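Local coordinates for protein glycoside Hydrolase (Bacteroides uniformis, PDB 5TA0) that probably hydrolyses agarose-type chains as a family 86 glycoside hydrolase, and here holds neoagarooctaose in its binding cleft, at residues M372-W377 / G403-S408; N58-A63 / D68-L73; W344-S349 / H387-L392. One frame throughout, in Å; residues are numbered along the deposited sequence.

Contact 1: residues M372-W377 / G403-S408; sequences MLKSEW and GEYVYS. With GAL (beta-D-galactopyranose), chain C.
The loop that follows strand 364-369, the last strand of the parallel α/β barrel sheet, meets short strand 405-407 where Lys374 and Glu376 pack against Tyr405. The aliphatic chain of Lys374 crosses obliquely over one face of the Tyr405 ring. Its CE sits 3.6 Å from the ring centroid, 15° off the ring normal, a CH-pi contact. Further back along the chain, Lys374 CG is 3.6 Å from Tyr405 CZ. The lysine CG is turned away from its own backbone N (chi1 -178°), and a bend at chi3 carries the amino end past the ring. Lys374 NZ then bonds to Asn64 OD1 and Tyr59 O.

At the ring edge, Tyr405 OH donates to Glu376 OE2 at 2.5 Å. The hydroxyl comes from above the carboxylate plane, 54° out of it. Glu376 has two conformers, so the bond may not be made all the time. In this conformer OE1 makes a salt bridge with Arg394. A water donates to Lys374 O at 2.8 Å and to Tyr405 OH at 2.9 Å. The phenol oxygen thus reaches the Glu376 carboxylate directly and Lys374 O through the water.

Strand 405-407 pairs antiparallel with strand 392-394 in a two-stranded sheet beside the barrel, and Leu392 also touches Tyr405. The other flank of the loop belongs to the glycan pocket. One face of the Trp377 indole lies against a galactose unit, with Trp377 CZ2 3.6 Å from GAL C1. This is the sugar-on-aromatic platform common in glycoside hydrolases. Ser375 CB backs the opposite face. Met372 CE lies in the ring plane at the indole edge and is 3.9 Å from GAL O2. Gln141 NE2 hydrogen-bonds the same galactose.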
loop_
_atom_site.group_PDB
_atom_site.type_symbol
_atom_site.label_atom_id
_atom_site.label_comp_id
_atom_site.label_asym_id
_atom_site.label_seq_id
_atom_site.Cartn_x
_atom_site.Cartn_y
_atom_site.Cartn_z
ATOM N N MET A 372 -10.227 8.738 -5.867
ATOM C CA MET A 372 -11.375 9.347 -5.178
ATOM C C MET A 372 -12.602 9.182 -6.054
ATOM O O MET A 372 -12.472 8.905 -7.253
ATOM C CB MET A 372 -11.068 10.797 -4.882
ATOM C CG MET A 372 -9.884 10.942 -3.923
ATOM S SD MET A 372 -9.633 12.603 -3.256
ATOM C CE MET A 372 -10.949 12.615 -2.043
ATOM N N LEU A 373 -13.798 9.351 -5.512
ATOM C CA LEU A 373 -14.991 9.160 -6.326
ATOM C C LEU A 373 -15.118 10.217 -7.412
ATOM O O LEU A 373 -15.285 9.879 -8.583
ATOM C CB LEU A 373 -16.251 9.174 -5.442
ATOM C CG LEU A 373 -17.575 8.948 -6.194
ATOM C CD1 LEU A 373 -17.644 7.543 -6.711
ATOM C CD2 LEU A 373 -18.765 9.229 -5.279
ATOM N N LYS A 374 -15.036 11.477 -7.017
ATOM C CA LYS A 374 -15.392 12.588 -7.906
ATOM C C LYS A 374 -14.585 13.848 -7.660
ATOM O O LYS A 374 -14.137 14.505 -8.603
ATOM C CB LYS A 374 -16.897 12.897 -7.766
ATOM C CG LYS A 374 -17.388 14.013 -8.694
ATOM C CD LYS A 374 -18.881 14.301 -8.635
ATOM C CE LYS A 374 -19.716 13.137 -9.109
ATOM N NZ LYS A 374 -21.179 13.428 -9.052
ATOM N N SER A 375 -14.442 14.238 -6.403
ATOM C CA SER A 375 -13.615 15.385 -6.023
ATOM C C SER A 375 -13.846 16.613 -6.913
ATOM O O SER A 375 -12.902 17.188 -7.442
ATOM C CB SER A 375 -12.144 14.978 -6.025
ATOM O OG SER A 375 -11.987 13.935 -5.071
ATOM N N GLU A 376 -15.114 17.001 -7.044
ATOM C CA GLU A 376 -15.524 18.227 -7.743
ATOM C C GLU A 376 -14.784 19.451 -7.208
ATOM O O GLU A 376 -14.378 20.330 -7.966
ATOM C CB GLU A 376 -17.031 18.429 -7.566
ATOM C CG GLU A 376 -17.620 19.533 -8.420
ATOM C CD GLU A 376 -18.235 19.010 -9.701
ATOM O OE1 GLU A 376 -18.347 19.791 -10.666
ATOM O OE2 GLU A 376 -18.631 17.820 -9.742
ATOM N N TRP A 377 -14.578 19.488 -5.896
ATOM C CA TRP A 377 -13.814 20.553 -5.230
ATOM C C TRP A 377 -12.400 20.736 -5.797
ATOM O O TRP A 377 -11.791 21.791 -5.615
ATOM C CB TRP A 377 -13.706 20.306 -3.687
ATOM C CG TRP A 377 -13.152 18.959 -3.349
ATOM C CD1 TRP A 377 -13.878 17.849 -2.946
ATOM C CD2 TRP A 377 -11.782 18.530 -3.398
ATOM N NE1 TRP A 377 -13.050 16.800 -2.776
ATOM C CE2 TRP A 377 -11.766 17.162 -3.048
ATOM C CE3 TRP A 377 -10.571 19.153 -3.714
ATOM C CZ2 TRP A 377 -10.578 16.424 -2.989
ATOM C CZ3 TRP A 377 -9.383 18.404 -3.670
ATOM C CH2 TRP A 377 -9.412 17.052 -3.307
ATOM N N GLY A 403 -21.412 17.889 -18.909
ATOM C CA GLY A 403 -22.120 16.644 -19.098
ATOM C C GLY A 403 -22.165 15.861 -17.793
ATOM O O GLY A 403 -21.501 16.222 -16.814
ATOM N N GLU A 404 -22.954 14.801 -17.786
ATOM C CA GLU A 404 -23.089 13.964 -16.603
ATOM C C GLU A 404 -21.852 13.115 -16.406
ATOM O O GLU A 404 -21.118 12.818 -17.341
ATOM C CB GLU A 404 -24.297 13.046 -16.735
ATOM C CG GLU A 404 -25.616 13.788 -16.860
ATOM C CD GLU A 404 -26.793 12.938 -16.439
ATOM O OE1 GLU A 404 -27.022 11.887 -17.095
ATOM O OE2 GLU A 404 -27.456 13.325 -15.448
ATOM N N TYR A 405 -21.659 12.673 -15.168
ATOM C CA TYR A 405 -20.519 11.830 -14.850
ATOM C C TYR A 405 -20.722 10.375 -15.266
ATOM O O TYR A 405 -21.797 9.795 -15.076
ATOM C CB TYR A 405 -20.245 11.885 -13.343
ATOM C CG TYR A 405 -19.525 13.116 -12.882
ATOM C CD1 TYR A 405 -20.199 14.236 -12.429
ATOM C CD2 TYR A 405 -18.139 13.149 -12.876
ATOM C CE1 TYR A 405 -19.516 15.351 -11.972
ATOM C CE2 TYR A 405 -17.447 14.250 -12.422
ATOM C CZ TYR A 405 -18.130 15.348 -11.953
ATOM O OH TYR A 405 -17.453 16.427 -11.493
ATOM N N VAL A 406 -19.657 9.795 -15.788
ATOM C CA VAL A 406 -19.566 8.394 -16.160
ATOM C C VAL A 406 -18.252 7.845 -15.565
ATOM O O VAL A 406 -17.395 8.607 -15.141
ATOM C CB VAL A 406 -19.546 8.219 -17.686
ATOM C CG1 VAL A 406 -20.852 8.733 -18.282
ATOM C CG2 VAL A 406 -18.347 8.908 -18.351
ATOM N N TYR A 407 -18.071 6.533 -15.567
ATOM C CA TYR A 407 -16.815 5.975 -15.038
ATOM C C TYR A 407 -15.629 6.439 -15.857
ATOM O O TYR A 407 -15.687 6.499 -17.095
ATOM C CB TYR A 407 -16.828 4.458 -15.028
ATOM C CG TYR A 407 -17.715 3.839 -13.970
ATOM C CD1 TYR A 407 -17.564 4.165 -12.621
ATOM C CD2 TYR A 407 -18.663 2.886 -14.307
ATOM C CE1 TYR A 407 -18.357 3.581 -11.650
ATOM C CE2 TYR A 407 -19.472 2.301 -13.339
ATOM C CZ TYR A 407 -19.313 2.646 -12.006
ATOM O OH TYR A 407 -20.099 2.077 -11.015
ATOM N N SER A 408 -14.545 6.786 -15.166
ATOM C CA SER A 408 -13.236 6.909 -15.775
ATOM C C SER A 408 -12.715 5.517 -16.111
ATOM O O SER A 408 -13.392 4.511 -15.843
ATOM C CB SER A 408 -12.273 7.608 -14.838
ATOM O OG SER A 408 -11.877 6.708 -13.788
HETATM C C1 GAL C . -9.363 16.580 0.401
HETATM C C2 GAL C . -10.749 16.625 1.051
HETATM C C3 GAL C . -11.546 17.866 0.632
HETATM C C4 GAL C . -10.692 19.117 0.795
HETATM C C5 GAL C . -9.375 18.933 0.044
HETATM C C6 GAL C . -8.451 20.144 0.140
HETATM O O2 GAL C . -11.435 15.431 0.672
HETATM O O3 GAL C . -12.779 17.946 1.372
HETATM O O4 GAL C . -10.383 19.319 2.184
HETATM O O5 GAL C . -8.666 17.805 0.582
HETATM O O6 GAL C . -7.220 19.891 -0.560
HETATM O O HOH W 1 -14.684 15.911 -10.947
#

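Contact 2: residues N58-A63 / D68-L73; sequences NYWDSA and DLRDDL
Arg70 runs over one face of the Trp60 indole. Its CG is 3.9 Å from the centroid of the six-membered ring, 25° off the normal, a CH-pi contact. The chain is extended from CG to NE; a turn at chi4 (79°) swings the guanidinium round to Asp61. The guanidinium plane is tilted 31° from the indole plane, and one face rests on Trp60 CB, 3.5 Å from Arg70 CZ.

Asp61 meets this group end-on. Arg70 NH1 bonds to Asp61 OD1 at 2.8 Å, on its syn lone pair, and Arg70 NH2 to Asp61 OD2 at 2.9 Å. Both oxygens lie close to the guanidinium plane. The carboxylate and guanidinium planes are nearly coplanar, and this paired salt bridge helps fix the rotation of both groups. Arg70 NE bonds to Ile55 O.

These residues join the loop after barrel strand 50-51 to the start of helix 69-76. Its N-cap, Asp68 OD1, accepts from Asp71 N at 3.1 Å. Leu69 CB lies in plane at the indole edge, and Leu69 CG is 3.8 Å from Trp60 CE3. Leu73 crosses Trp60 at about a right angle. Trp60 NE1 donates to Thr54 O. A water bridges Trp60 O and Arg70 N.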
loop_
_atom_site.group_PDB
_atom_site.type_symbol
_atom_site.label_atom_id
_atom_site.label_comp_id
_atom_site.label_asym_id
_atom_site.label_seq_id
_atom_site.Cartn_x
_atom_site.Cartn_y
_atom_site.Cartn_z
ATOM N N ASN A 58 -21.657 13.484 -0.784
ATOM C CA ASN A 58 -22.836 13.886 -1.564
ATOM C C ASN A 58 -22.686 13.673 -3.074
ATOM O O ASN A 58 -23.666 13.675 -3.812
ATOM C CB ASN A 58 -23.359 15.308 -1.193
ATOM C CG ASN A 58 -22.433 16.458 -1.582
ATOM O OD1 ASN A 58 -21.537 16.317 -2.403
ATOM N ND2 ASN A 58 -22.688 17.626 -0.979
ATOM N N TYR A 59 -21.454 13.434 -3.507
ATOM C CA TYR A 59 -21.125 13.202 -4.910
ATOM C C TYR A 59 -21.723 11.905 -5.477
ATOM O O TYR A 59 -21.837 11.763 -6.686
ATOM C CB TYR A 59 -19.600 13.205 -5.116
ATOM C CG TYR A 59 -18.891 14.521 -4.872
ATOM C CD1 TYR A 59 -19.486 15.764 -5.212
ATOM C CD2 TYR A 59 -17.603 14.540 -4.332
ATOM C CE1 TYR A 59 -18.818 16.953 -5.009
ATOM C CE2 TYR A 59 -16.929 15.738 -4.136
ATOM C CZ TYR A 59 -17.551 16.935 -4.470
ATOM O OH TYR A 59 -16.855 18.109 -4.270
ATOM N N TRP A 60 -22.123 10.954 -4.625
ATOM C CA TRP A 60 -22.846 9.784 -5.087
ATOM C C TRP A 60 -24.239 10.096 -5.655
ATOM O O TRP A 60 -24.780 9.268 -6.357
ATOM C CB TRP A 60 -23.089 8.791 -3.957
ATOM C CG TRP A 60 -21.886 8.080 -3.403
ATOM C CD1 TRP A 60 -21.258 8.334 -2.219
ATOM C CD2 TRP A 60 -21.222 6.926 -3.972
ATOM N NE1 TRP A 60 -20.219 7.442 -2.035
ATOM C CE2 TRP A 60 -20.184 6.560 -3.081
ATOM C CE3 TRP A 60 -21.408 6.175 -5.142
ATOM C CZ2 TRP A 60 -19.339 5.494 -3.328
ATOM C CZ3 TRP A 60 -20.587 5.123 -5.383
ATOM C CH2 TRP A 60 -19.545 4.779 -4.475
ATOM N N ASP A 61 -24.780 11.256 -5.311
ATOM C CA ASP A 61 -26.225 11.492 -5.384
ATOM C C ASP A 61 -26.655 12.574 -6.342
ATOM O O ASP A 61 -27.835 12.959 -6.335
ATOM C CB ASP A 61 -26.702 11.816 -3.976
ATOM C CG ASP A 61 -26.461 10.645 -3.034
ATOM O OD1 ASP A 61 -26.912 9.543 -3.356
ATOM O OD2 ASP A 61 -25.767 10.845 -2.038
ATOM N N SER A 62 -25.759 13.064 -7.180
ATOM C CA SER A 62 -26.136 14.042 -8.202
ATOM C C SER A 62 -25.192 14.004 -9.390
ATOM O O SER A 62 -24.012 13.634 -9.249
ATOM C CB SER A 62 -26.187 15.447 -7.622
ATOM O OG SER A 62 -24.923 15.892 -7.191
ATOM N N ALA A 63 -25.740 14.364 -10.555
ATOM C CA ALA A 63 -25.000 14.603 -11.787
ATOM C C ALA A 63 -24.350 13.364 -12.378
ATOM O O ALA A 63 -23.448 13.510 -13.204
ATOM C CB ALA A 63 -23.973 15.700 -11.588
ATOM N N ASP A 68 -28.481 4.948 -9.383
ATOM C CA ASP A 68 -28.041 4.364 -8.107
ATOM C C ASP A 68 -26.591 3.904 -8.260
ATOM O O ASP A 68 -26.296 2.732 -8.491
ATOM C CB ASP A 68 -28.955 3.233 -7.634
ATOM C CG ASP A 68 -28.669 2.814 -6.196
ATOM O OD1 ASP A 68 -27.618 3.205 -5.641
ATOM O OD2 ASP A 68 -29.494 2.082 -5.601
ATOM N N LEU A 69 -25.692 4.868 -8.099
ATOM C CA LEU A 69 -24.280 4.623 -8.309
ATOM C C LEU A 69 -23.652 3.778 -7.186
ATOM O O LEU A 69 -22.768 2.966 -7.450
ATOM C CB LEU A 69 -23.526 5.927 -8.497
ATOM C CG LEU A 69 -22.049 5.787 -8.873
ATOM C CD1 LEU A 69 -21.858 5.130 -10.237
ATOM C CD2 LEU A 69 -21.404 7.157 -8.852
ATOM N N ARG A 70 -24.108 3.950 -5.944
ATOM C CA ARG A 70 -23.647 3.054 -4.863
ATOM C C ARG A 70 -23.927 1.586 -5.185
ATOM O O ARG A 70 -23.101 0.712 -4.942
ATOM C CB ARG A 70 -24.280 3.379 -3.525
ATOM C CG ARG A 70 -23.840 4.671 -2.902
ATOM C CD ARG A 70 -24.468 4.849 -1.521
ATOM N NE ARG A 70 -24.233 6.199 -1.009
ATOM C CZ ARG A 70 -24.901 7.290 -1.356
ATOM N NH1 ARG A 70 -25.914 7.206 -2.222
ATOM N NH2 ARG A 70 -24.576 8.474 -0.843
ATOM N N ASP A 71 -25.129 1.290 -5.695
ATOM C CA ASP A 71 -25.457 -0.091 -6.011
ATOM C C ASP A 71 -24.551 -0.667 -7.092
ATOM O O ASP A 71 -24.198 -1.850 -7.065
ATOM C CB ASP A 71 -26.919 -0.223 -6.439
ATOM C CG ASP A 71 -27.327 -1.668 -6.648
ATOM O OD1 ASP A 71 -27.309 -2.430 -5.673
ATOM O OD2 ASP A 71 -27.568 -2.055 -7.803
ATOM N N ASP A 72 -24.186 0.168 -8.050
ATOM C CA ASP A 72 -23.330 -0.288 -9.133
ATOM C C ASP A 72 -21.873 -0.462 -8.669
ATOM O O ASP A 72 -21.275 -1.536 -8.803
ATOM C CB ASP A 72 -23.425 0.650 -10.334
ATOM C CG ASP A 72 -22.919 -0.002 -11.616
ATOM O OD1 ASP A 72 -21.775 0.280 -12.037
ATOM O OD2 ASP A 72 -23.658 -0.822 -12.213
ATOM N N LEU A 73 -21.313 0.565 -8.060
ATOM C CA LEU A 73 -19.896 0.520 -7.731
ATOM C C LEU A 73 -19.612 -0.281 -6.470
ATOM O O LEU A 73 -18.746 -1.167 -6.475
ATOM C CB LEU A 73 -19.352 1.932 -7.605
ATOM C CG LEU A 73 -17.851 2.090 -7.354
ATOM C CD1 LEU A 73 -16.966 1.205 -8.220
ATOM C CD2 LEU A 73 -17.474 3.569 -7.504
HETATM O O HOH W 2 -25.564 6.723 -5.882
#

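Contact 3: residues W344-S349 / H387-L392; sequences WLRLKS and HTARML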
loop_
_atom_site.group_PDB
_atom_site.type_symbol
_atom_site.label_atom_id
_atom_site.label_comp_id
_atom_site.label_asym_id
_atom_site.label_seq_id
_atom_site.Cartn_x
_atom_site.Cartn_y
_atom_site.Cartn_z
ATOM N N TRP A 344 -4.437 4.731 -17.315
ATOM C CA TRP A 344 -3.595 3.541 -17.486
ATOM C C TRP A 344 -2.318 3.633 -16.641
ATOM O O TRP A 344 -1.918 2.672 -15.965
ATOM C CB TRP A 344 -3.229 3.302 -18.959
ATOM C CG TRP A 344 -2.093 2.363 -19.148
ATOM C CD1 TRP A 344 -0.820 2.674 -19.532
ATOM C CD2 TRP A 344 -2.081 0.957 -18.867
ATOM N NE1 TRP A 344 -0.035 1.560 -19.552
ATOM C CE2 TRP A 344 -0.779 0.486 -19.142
ATOM C CE3 TRP A 344 -3.048 0.045 -18.418
ATOM C CZ2 TRP A 344 -0.420 -0.858 -18.999
ATOM C CZ3 TRP A 344 -2.673 -1.296 -18.250
ATOM C CH2 TRP A 344 -1.374 -1.725 -18.546
ATOM N N LEU A 345 -1.701 4.810 -16.618
ATOM C CA LEU A 345 -0.493 4.993 -15.811
ATOM C C LEU A 345 -0.760 4.664 -14.351
ATOM O O LEU A 345 0.054 4.023 -13.715
ATOM C CB LEU A 345 0.079 6.401 -15.946
ATOM C CG LEU A 345 0.591 6.769 -17.350
ATOM C CD1 LEU A 345 1.102 8.193 -17.299
ATOM C CD2 LEU A 345 1.685 5.842 -17.853
ATOM N N ARG A 346 -1.931 5.057 -13.872
ATOM C CA ARG A 346 -2.322 4.732 -12.489
ATOM C C ARG A 346 -2.649 3.241 -12.348
ATOM O O ARG A 346 -2.225 2.592 -11.370
ATOM C CB ARG A 346 -3.524 5.579 -12.075
ATOM C CG ARG A 346 -3.284 7.081 -12.161
ATOM C CD ARG A 346 -4.461 7.824 -11.555
ATOM N NE ARG A 346 -4.387 7.753 -10.108
ATOM C CZ ARG A 346 -3.561 8.493 -9.367
ATOM N NH1 ARG A 346 -3.495 8.329 -8.050
ATOM N NH2 ARG A 346 -2.802 9.434 -9.920
ATOM N N LEU A 347 -3.400 2.712 -13.290
ATOM C CA LEU A 347 -3.821 1.296 -13.250
ATOM C C LEU A 347 -2.637 0.353 -13.113
ATOM O O LEU A 347 -2.641 -0.600 -12.299
ATOM C CB LEU A 347 -4.658 0.918 -14.486
ATOM C CG LEU A 347 -6.081 1.458 -14.490
ATOM C CD1 LEU A 347 -6.662 1.356 -15.890
ATOM C CD2 LEU A 347 -6.959 0.733 -13.480
ATOM N N LYS A 348 -1.617 0.542 -13.948
ATOM C CA LYS A 348 -0.521 -0.448 -13.972
ATOM C C LYS A 348 0.282 -0.425 -12.685
ATOM O O LYS A 348 0.751 -1.459 -12.225
ATOM C CB LYS A 348 0.361 -0.303 -15.221
ATOM C CG LYS A 348 1.195 0.945 -15.303
ATOM C CD LYS A 348 1.902 1.038 -16.657
ATOM C CE LYS A 348 2.642 2.337 -16.883
ATOM N NZ LYS A 348 3.935 2.406 -16.149
ATOM N N SER A 349 0.438 0.761 -12.082
ATOM C CA SER A 349 1.096 0.849 -10.780
ATOM C C SER A 349 0.243 0.210 -9.691
ATOM O O SER A 349 0.780 -0.486 -8.826
ATOM C CB SER A 349 1.410 2.301 -10.441
ATOM O OG SER A 349 2.511 2.761 -11.223
ATOM N N HIS A 387 -9.460 17.029 -10.987
ATOM C CA HIS A 387 -8.666 16.180 -10.113
ATOM C C HIS A 387 -8.081 15.016 -10.922
ATOM O O HIS A 387 -8.763 14.420 -11.755
ATOM C CB HIS A 387 -9.551 15.669 -8.972
ATOM C CG HIS A 387 -8.800 15.034 -7.856
ATOM N ND1 HIS A 387 -8.329 13.743 -7.925
ATOM C CD2 HIS A 387 -8.457 15.499 -6.636
ATOM C CE1 HIS A 387 -7.756 13.429 -6.773
ATOM N NE2 HIS A 387 -7.787 14.490 -5.991
ATOM N N THR A 388 -6.823 14.688 -10.654
ATOM C CA THR A 388 -6.114 13.716 -11.486
ATOM C C THR A 388 -6.326 12.229 -11.125
ATOM O O THR A 388 -5.801 11.368 -11.803
ATOM C CB THR A 388 -4.608 14.024 -11.549
ATOM O OG1 THR A 388 -4.052 13.902 -10.244
ATOM C CG2 THR A 388 -4.359 15.440 -12.110
ATOM N N ALA A 389 -7.127 11.926 -10.112
ATOM C CA ALA A 389 -7.346 10.528 -9.659
ATOM C C ALA A 389 -8.795 10.291 -9.251
ATOM O O ALA A 389 -9.114 10.210 -8.056
ATOM C CB ALA A 389 -6.396 10.214 -8.519
ATOM N N ARG A 390 -9.671 10.220 -10.247
ATOM C CA ARG A 390 -11.119 10.101 -10.070
ATOM C C ARG A 390 -11.693 8.838 -10.675
ATOM O O ARG A 390 -11.343 8.470 -11.782
ATOM C CB ARG A 390 -11.854 11.287 -10.719
ATOM C CG ARG A 390 -11.611 12.633 -10.074
ATOM C CD ARG A 390 -12.237 13.728 -10.894
ATOM N NE ARG A 390 -11.564 13.804 -12.191
ATOM C CZ ARG A 390 -12.120 14.206 -13.335
ATOM N NH1 ARG A 390 -13.359 14.661 -13.389
ATOM N NH2 ARG A 390 -11.393 14.110 -14.442
ATOM N N MET A 391 -12.625 8.208 -9.958
ATOM C CA MET A 391 -13.440 7.122 -10.483
ATOM C C MET A 391 -14.472 7.570 -11.512
ATOM O O MET A 391 -14.924 6.749 -12.310
ATOM C CB MET A 391 -14.190 6.412 -9.351
ATOM C CG MET A 391 -13.291 5.736 -8.345
ATOM S SD MET A 391 -12.150 4.535 -9.075
ATOM C CE MET A 391 -13.229 3.491 -10.014
ATOM N N LEU A 392 -14.848 8.845 -11.477
ATOM C CA LEU A 392 -15.880 9.413 -12.355
ATOM C C LEU A 392 -15.299 10.621 -13.053
ATOM O O LEU A 392 -14.598 11.428 -12.435
ATOM C CB LEU A 392 -17.080 9.900 -11.556
ATOM C CG LEU A 392 -17.858 8.898 -10.726
ATOM C CD1 LEU A 392 -18.865 9.650 -9.861
ATOM C CD2 LEU A 392 -18.508 7.857 -11.600
HETATM O O HOH W 3 -2.971 10.742 -12.486
#
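The guanidinium of Arg346 takes the methyl group of Ala389 over the centre of one face. Ala389 CB is 3.4 Å from Arg346 CZ, at van der Waals distance. At the edge, in the guanidinium plane, a water accepts from Arg346 NH2 at 2.9 Å. The same water donates to Thr388 O at 3.0 Å, so the charged group reaches the loop carbonyl through solvent. Arg346 CD also passes 3.8 Å from Thr388 O. The chain bends at chi3 (76°), and a similar twist at chi4 sets the flat group with a face to the alanine methyl. Arg346 NH1 donates to Phe370 O, in the chain just past strand 364-369. A leucine in place of Arg346 would probably leave the Phe370 carbonyl without this donor, break the water link to Thr388 O and take the flat face from Ala389 CB.

The loop has its own internal bonds. Ala389 N donates to His387 ND1 at 3.1 Å, tilted from the imidazole plane. Arg390 NE donates to His387 O at 2.9 Å. The first bond is fairly straight (156°), the second bent; both tie the His387-Arg390 turn together. His387 belongs to the glycan pocket and meets the Trp377 ring with planes at about 80°. The side chain of Thr388 is about 4 Å from a bound galactose at the nearest atoms.

Arg346 lies on helix 340-358, which follows barrel strand 321-326 and precedes strand 364-369. Leu347 of that helix packs on Phe413 of helix 411-416. Met391 of the loop touches Ile411 and Tyr414 of the same helix. Past Met391 the chain enters strand 392-394, where Leu392 meets Tyr407.

Overall arrangement
The three contacts lie on the same side of the chain's centre. Contact 1 is in the middle, its centre about 10 Å from that of contact 2 and about 12 Å from that of contact 3. The centres of contacts 2 and 3 are about 19 Å apart; they touch through Leu69 CD2 and Leu392 CD1 at 3.7 Å. Tyr407 OH hydrogen-bonds Asp72 OD1 at 2.7 Å, joining contacts 1 and 2. A backbone hydrogen bond of Met391 N to Met372 O, 2.8 Å, joins contacts 1 and 3. These two supply Met372, Trp377 and His387 to the glycan pocket. Contact 2 is farther back, the Trp60 side chain about 12 Å from a bound galactose at the nearest atoms.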